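Local coordinates for protein glucosidase (Croceicoccus marinus, PDB 5Z3K) that probably hydrolyses O-glycosidic bonds as a beta-glucosidase of glycoside hydrolase family 39, built on a TIM barrel with a separate beta-sheet domain, at residues K8-A13 with L347-G352; W433-H438 with I480-S484. One frame throughout, in Å; residues are numbered along the deposited sequence.

Interaction 1: K8-A13 with L347-G352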
ATOM      1  N   LYS A   8      23.568   4.250  17.333  1.00 15.06           N
ATOM      2  CA  LYS A   8      23.239   5.157  18.427  1.00 16.07           C
ATOM      3  C   LYS A   8      22.074   6.048  18.013  1.00 17.93           C
ATOM      4  O   LYS A   8      22.220   6.893  17.123  1.00 16.06           O
ATOM      5  CB  LYS A   8      24.466   5.990  18.815  1.00 16.95           C
ATOM      6  CG  LYS A   8      25.478   5.174  19.615  1.00 21.09           C
ATOM      7  CD  LYS A   8      26.836   5.837  19.619  1.00 26.27           C
ATOM      8  CE  LYS A   8      27.859   5.029  20.409  1.00 33.90           C
ATOM      9  NZ  LYS A   8      29.192   5.704  20.388  1.00 37.62           N
ATOM     10  N   LEU A   9      20.928   5.881  18.676  1.00 13.87           N
ATOM     11  CA  LEU A   9      19.702   6.578  18.321  1.00 11.16           C
ATOM     12  C   LEU A   9      19.259   7.471  19.464  1.00 17.21           C
ATOM     13  O   LEU A   9      19.428   7.125  20.636  1.00 14.82           O
ATOM     14  CB  LEU A   9      18.573   5.598  17.981  1.00 11.78           C
ATOM     15  CG  LEU A   9      18.862   4.661  16.815  1.00 16.92           C
ATOM     16  CD1 LEU A   9      17.854   3.517  16.767  1.00 15.66           C
ATOM     17  CD2 LEU A   9      18.835   5.481  15.538  1.00 14.15           C
ATOM     18  N   SER A  10      18.690   8.622  19.124  1.00 11.10           N
ATOM     19  CA  SER A  10      18.118   9.496  20.132  1.00 12.05           C
ATOM     20  C   SER A  10      16.794  10.048  19.634  1.00 17.48           C
ATOM     21  O   SER A  10      16.665  10.412  18.462  1.00 15.48           O
ATOM     22  CB  SER A  10      19.069  10.649  20.485  1.00 17.16           C
ATOM     23  OG  SER A  10      19.595  11.226  19.312  1.00 19.74           O
ATOM     24  N   VAL A  11      15.826  10.125  20.547  1.00 14.37           N
ATOM     25  CA  VAL A  11      14.480  10.612  20.274  1.00 12.94           C
ATOM     26  C   VAL A  11      14.132  11.681  21.299  1.00 18.89           C
ATOM     27  O   VAL A  11      14.387  11.505  22.494  1.00 16.27           O
ATOM     28  CB  VAL A  11      13.451   9.467  20.338  1.00 17.29           C
ATOM     29  CG1 VAL A  11      12.021  10.018  20.421  1.00 16.52           C
ATOM     30  CG2 VAL A  11      13.619   8.541  19.149  1.00 16.80           C
ATOM     31  N   ASN A  12      13.571  12.792  20.833  1.00 16.50           N
ATOM     32  CA  ASN A  12      12.951  13.780  21.710  1.00 19.66           C
ATOM     33  C   ASN A  12      11.451  13.515  21.690  1.00 17.85           C
ATOM     34  O   ASN A  12      10.779  13.815  20.699  1.00 19.04           O
ATOM     35  CB  ASN A  12      13.258  15.213  21.265  1.00 19.98           C
ATOM     36  CG  ASN A  12      12.817  16.252  22.298  1.00 24.71           C
ATOM     37  OD1 ASN A  12      11.836  16.050  23.016  1.00 18.04           O
ATOM     38  ND2 ASN A  12      13.540  17.374  22.369  1.00 23.19           N
ATOM     39  N   ALA A  13      10.929  12.972  22.787  1.00 15.34           N
ATOM     40  CA  ALA A  13       9.531  12.566  22.869  1.00 17.42           C
ATOM     41  C   ALA A  13       8.594  13.695  23.288  1.00 17.77           C
ATOM     42  O   ALA A  13       7.385  13.473  23.376  1.00 18.51           O
ATOM     43  CB  ALA A  13       9.388  11.389  23.840  1.00 19.78           C
ATOM     44  N   LEU A 347       7.824  12.278  15.826  1.00  9.48           N
ATOM     45  CA  LEU A 347       8.869  12.706  16.742  1.00 10.52           C
ATOM     46  C   LEU A 347      10.214  12.630  16.044  1.00 13.25           C
ATOM     47  O   LEU A 347      10.402  11.824  15.134  1.00 11.41           O
ATOM     48  CB  LEU A 347       8.886  11.821  17.999  1.00  9.75           C
ATOM     49  CG  LEU A 347       7.632  11.901  18.868  1.00 13.20           C
ATOM     50  CD1 LEU A 347       7.662  10.841  19.978  1.00 13.41           C
ATOM     51  CD2 LEU A 347       7.444  13.300  19.448  1.00 14.96           C
ATOM     52  N   ALA A 348      11.155  13.469  16.479  1.00 10.69           N
ATOM     53  CA  ALA A 348      12.493  13.448  15.900  1.00 13.57           C
ATOM     54  C   ALA A 348      13.268  12.235  16.392  1.00 13.53           C
ATOM     55  O   ALA A 348      13.405  12.033  17.602  1.00 14.15           O
ATOM     56  CB  ALA A 348      13.255  14.722  16.270  1.00  9.55           C
ATOM     57  N   ILE A 349      13.792  11.432  15.461  1.00 10.99           N
ATOM     58  CA  ILE A 349      14.760  10.386  15.785  1.00 11.90           C
ATOM     59  C   ILE A 349      16.003  10.604  14.928  1.00 15.36           C
ATOM     60  O   ILE A 349      15.913  10.797  13.705  1.00 12.73           O
ATOM     61  CB  ILE A 349      14.197   8.956  15.608  1.00 12.63           C
ATOM     62  CG1 ILE A 349      15.256   7.912  16.000  1.00 13.68           C
ATOM     63  CG2 ILE A 349      13.666   8.720  14.185  1.00 10.98           C
ATOM     64  CD1 ILE A 349      14.669   6.533  16.337  1.00 15.02           C
ATOM     65  N   THR A 350      17.156  10.623  15.583  1.00 13.44           N
ATOM     66  CA  THR A 350      18.426  10.932  14.950  1.00 13.24           C
ATOM     67  C   THR A 350      19.367   9.746  15.086  1.00 14.15           C
ATOM     68  O   THR A 350      19.457   9.128  16.154  1.00 11.77           O
ATOM     69  CB  THR A 350      19.029  12.187  15.594  1.00 13.27           C
ATOM     70  OG1 THR A 350      18.219  13.319  15.241  1.00 11.63           O
ATOM     71  CG2 THR A 350      20.472  12.412  15.140  1.00 13.70           C
ATOM     72  N   GLY A 351      20.064   9.417  14.005  1.00 11.96           N
ATOM     73  CA  GLY A 351      21.065   8.373  14.047  1.00 12.48           C
ATOM     74  C   GLY A 351      20.813   7.223  13.106  1.00 17.05           C
ATOM     75  O   GLY A 351      21.695   6.368  12.958  1.00 16.21           O
ATOM     76  N   GLY A 352      19.656   7.155  12.451  1.00 11.72           N
ATOM     77  CA  GLY A 352      19.445   6.157  11.427  1.00 13.24           C
ATOM     78  C   GLY A 352      20.281   6.493  10.213  1.00 13.21           C
ATOM     79  O   GLY A 352      20.995   7.496  10.172  1.00 14.53           O
TER
HETATM   80  O   HOH W   1      23.585   5.743  14.861  1.00 24.76           O
HETATM   81  O   HOH W   2      21.750   9.802  18.108  1.00 20.50           O
HETATM   82  O   HOH W   3      16.440  13.528  17.641  1.00 22.23           O
HETATM   83  O   HOH W   4      10.796  15.330  18.549  1.00 16.49           O
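The antiparallel pairing of Ser10 with Thr350 and Val11 with Ile349 belongs to the beta-sheet domain beside the TIM barrel, where the strand that precedes the barrel runs next to one that follows it. The two short strand axes approach to 4.7 Å at 163°. Ser10 and Thr350 make the hydrogen-bonded pair: Ser10 N gives to Thr350 O over 3.1 Å, and Thr350 N returns the bond to Ser10 O over 2.9 Å. Further on, Asn12 N reaches Ala348 O by a weak bond. Val11 and Ile349, the non-hydrogen-bonded pair, turn their side chains to the other face and cross obliquely, Val11 CG2 resting 3.6 Å from Ile349 CG1. Val11 can offer this methyl because CG1 stands opposite the backbone N (chi1 165°), which places CG2 beside that N. Leu426 of strand 423-429 and Ile372 of strand 369-376 extend the apolar packing. On the Ser10 face water takes over: one molecule links Ser10 OG to Thr350 O, another Thr350 OG1 to Ser10 O. After Thr350 the chain leaves the strand at Gly351, where a beta carbon would collide with Lys8 O; Leu9 CD2 lies against this turn, 3.6 Å from Gly352 N, and one water spans Lys8 N and Gly351 O.

Interaction 2: W433-H438 with I480-S484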
ATOM      1  N   TRP A 433       4.577  13.133  29.411  1.00 23.43           N
ATOM      2  CA  TRP A 433       3.799  13.090  30.639  1.00 24.32           C
ATOM      3  C   TRP A 433       4.663  13.289  31.880  1.00 27.92           C
ATOM      4  O   TRP A 433       4.152  13.181  33.001  1.00 28.46           O
ATOM      5  CB  TRP A 433       3.047  11.759  30.728  1.00 24.76           C
ATOM      6  CG  TRP A 433       3.958  10.596  30.577  1.00 21.95           C
ATOM      7  CD1 TRP A 433       4.765  10.063  31.532  1.00 23.49           C
ATOM      8  CD2 TRP A 433       4.171   9.821  29.389  1.00 20.51           C
ATOM      9  NE1 TRP A 433       5.471   8.998  31.018  1.00 26.30           N
ATOM     10  CE2 TRP A 433       5.125   8.832  29.701  1.00 21.39           C
ATOM     11  CE3 TRP A 433       3.649   9.869  28.097  1.00 20.06           C
ATOM     12  CZ2 TRP A 433       5.575   7.904  28.765  1.00 16.20           C
ATOM     13  CZ3 TRP A 433       4.085   8.939  27.171  1.00 15.13           C
ATOM     14  CH2 TRP A 433       5.034   7.970  27.509  1.00 15.87           C
ATOM     15  N   GLY A 434       5.948  13.562  31.709  1.00 27.72           N
ATOM     16  CA  GLY A 434       6.814  13.894  32.818  1.00 26.07           C
ATOM     17  C   GLY A 434       7.661  12.730  33.295  1.00 31.03           C
ATOM     18  O   GLY A 434       7.929  11.765  32.574  1.00 23.82           O
ATOM     19  N   ASP A 435       8.087  12.831  34.553  1.00 25.59           N
ATOM     20  CA  ASP A 435       9.066  11.908  35.108  1.00 24.71           C
ATOM     21  C   ASP A 435       8.431  10.830  35.982  1.00 24.20           C
ATOM     22  O   ASP A 435       9.134  10.184  36.766  1.00 26.23           O
ATOM     23  CB  ASP A 435      10.133  12.680  35.887  1.00 27.65           C
ATOM     24  CG  ASP A 435       9.583  13.388  37.112  1.00 30.16           C
ATOM     25  OD1 ASP A 435       8.390  13.210  37.447  1.00 27.54           O
ATOM     26  OD2 ASP A 435      10.360  14.128  37.752  1.00 32.04           O
ATOM     27  N   GLY A 436       7.121  10.624  35.860  1.00 25.19           N
ATOM     28  CA  GLY A 436       6.432   9.617  36.633  1.00 24.74           C
ATOM     29  C   GLY A 436       6.609   8.217  36.077  1.00 25.28           C
ATOM     30  O   GLY A 436       7.463   7.962  35.223  1.00 25.32           O
ATOM     31  N   PRO A 437       5.798   7.276  36.563  1.00 24.74           N
ATOM     32  CA  PRO A 437       5.918   5.885  36.110  1.00 24.78           C
ATOM     33  C   PRO A 437       5.603   5.731  34.627  1.00 21.71           C
ATOM     34  O   PRO A 437       4.683   6.356  34.095  1.00 18.34           O
ATOM     35  CB  PRO A 437       4.895   5.142  36.978  1.00 25.12           C
ATOM     36  CG  PRO A 437       4.677   6.033  38.160  1.00 29.18           C
ATOM     37  CD  PRO A 437       4.815   7.425  37.651  1.00 27.37           C
ATOM     38  N   HIS A 438       6.382   4.879  33.964  1.00 24.57           N
ATOM     39  CA  HIS A 438       6.161   4.563  32.560  1.00 22.03           C
ATOM     40  C   HIS A 438       6.413   3.083  32.332  1.00 20.60           C
ATOM     41  O   HIS A 438       7.032   2.405  33.155  1.00 21.42           O
ATOM     42  CB  HIS A 438       7.056   5.402  31.638  1.00 19.94           C
ATOM     43  CG  HIS A 438       8.518   5.300  31.946  1.00 20.60           C
ATOM     44  ND1 HIS A 438       9.272   6.390  32.329  1.00 20.99           N
ATOM     45  CD2 HIS A 438       9.375   4.253  31.886  1.00 21.22           C
ATOM     46  CE1 HIS A 438      10.526   6.012  32.514  1.00 22.11           C
ATOM     47  NE2 HIS A 438      10.615   4.720  32.255  1.00 24.92           N
ATOM     48  N   ILE A 480       6.649   3.031  24.514  1.00 17.15           N
ATOM     49  CA  ILE A 480       6.731   3.635  25.845  1.00 18.28           C
ATOM     50  C   ILE A 480       5.384   4.258  26.180  1.00 17.59           C
ATOM     51  O   ILE A 480       4.847   5.046  25.394  1.00 16.10           O
ATOM     52  CB  ILE A 480       7.852   4.685  25.924  1.00 16.53           C
ATOM     53  CG1 ILE A 480       9.159   4.085  25.426  1.00 20.56           C
ATOM     54  CG2 ILE A 480       8.023   5.177  27.358  1.00 20.11           C
ATOM     55  CD1 ILE A 480      10.189   5.101  25.138  1.00 22.65           C
ATOM     56  N   THR A 481       4.827   3.899  27.338  1.00 15.47           N
ATOM     57  CA  THR A 481       3.505   4.378  27.713  1.00 15.05           C
ATOM     58  C   THR A 481       3.508   4.971  29.112  1.00 17.94           C
ATOM     59  O   THR A 481       4.300   4.579  29.975  1.00 18.49           O
ATOM     60  CB  THR A 481       2.469   3.266  27.654  1.00 17.85           C
ATOM     61  OG1 THR A 481       2.932   2.158  28.447  1.00 20.78           O
ATOM     62  CG2 THR A 481       2.282   2.826  26.216  1.00 16.87           C
ATOM     63  N   ARG A 482       2.606   5.923  29.324  1.00 17.99           N
ATOM     64  CA  ARG A 482       2.377   6.430  30.666  1.00 19.18           C
ATOM     65  C   ARG A 482       1.673   5.359  31.490  1.00 23.11           C
ATOM     66  O   ARG A 482       0.751   4.693  31.007  1.00 20.58           O
ATOM     67  CB  ARG A 482       1.537   7.707  30.627  1.00 20.51           C
ATOM     68  CG  ARG A 482       1.300   8.331  31.999  1.00 29.08           C
ATOM     69  CD  ARG A 482       0.478   9.598  31.898  1.00 27.76           C
ATOM     70  NE  ARG A 482      -0.806   9.357  31.256  1.00 35.78           N
ATOM     71  CZ  ARG A 482      -1.887   8.920  31.893  1.00 41.20           C
ATOM     72  NH1 ARG A 482      -1.839   8.676  33.198  1.00 40.72           N
ATOM     73  NH2 ARG A 482      -3.016   8.727  31.224  1.00 38.56           N
ATOM     74  N   VAL A 483       2.127   5.171  32.725  1.00 24.08           N
ATOM     75  CA  VAL A 483       1.494   4.224  33.637  1.00 29.11           C
ATOM     76  C   VAL A 483       0.538   4.999  34.533  1.00 32.33           C
ATOM     77  O   VAL A 483       0.950   5.916  35.253  1.00 31.37           O
ATOM     78  CB  VAL A 483       2.532   3.444  34.457  1.00 28.74           C
ATOM     79  CG1 VAL A 483       1.862   2.778  35.650  1.00 30.30           C
ATOM     80  CG2 VAL A 483       3.201   2.394  33.590  1.00 25.97           C
ATOM     81  N   SER A 484      -0.743   4.641  34.467  1.00 42.66           N
ATOM     82  CA  SER A 484      -1.787   5.298  35.253  1.00 48.52           C
ATOM     83  C   SER A 484      -1.533   5.146  36.749  1.00 49.46           C
ATOM     84  O   SER A 484      -1.696   4.061  37.305  1.00 51.71           O
ATOM     85  CB  SER A 484      -3.162   4.723  34.900  1.00 48.24           C
ATOM     86  OG  SER A 484      -3.249   4.400  33.520  1.00 49.02           O
TER
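Over one face of the Trp433 indole lies Arg482 CB, 3.7 Å from the centroid of the five-membered ring and 15° off its normal, a CH-pi contact; at the edge sit Ile480 CG2, in the ring plane and 3.9 Å from Trp433 CZ2, and Ile480 O, near that plane and 3.6 Å from Trp433 CH2. The arginine lends its methylenes and not its charge: Arg482 CD continues to Trp433 CB at 3.6 Å, then a bend at CG-CD (chi3 58°) leads to the guanidinium, whose plane stands 70° from the ring and whose NE forms a salt bridge with Asp368. Replacing Trp433 by an alanine would take the indole face from the Arg482 methylenes and the ring edge from Ile480 CG2, and the arginine chain would probably be held mainly by its salt bridge. The loop carrying the indole leads into strand 438-446 of the beta-sheet domain, and His438 and Arg482 form an antiparallel non-hydrogen-bonded pair where strand 438-446 begins and strand 474-482 ends. One residue further out, Val483 N donates to Pro437 O over 3.1 Å. Val483 packs its CB 3.8 Å from Pro437 CB and its CG2 3.5 Å from His438 C.

Overall arrangement
Interactions 1 and 2 illustrate how one sheet is stitched together from distant parts of a chain. The first joins segments over three hundred residues apart, with the whole barrel lying between them in the sequence; the second joins segments 42 residues apart, near the C-terminus. Their centres lie 19 Å apart and their nearest atoms about 6 Å, without touching. Strands 357-363 and 369-376 lie between them in the sheet, and Ile370 is shared: Ala13 and Leu347 touch it from interaction 1, Trp433 from interaction 2. Leu431 likewise meets Ala13, His438 and Ile480. Neither contact includes a barrel strand, the scaffold on which TIM-barrel glycosidases generally carry their active site.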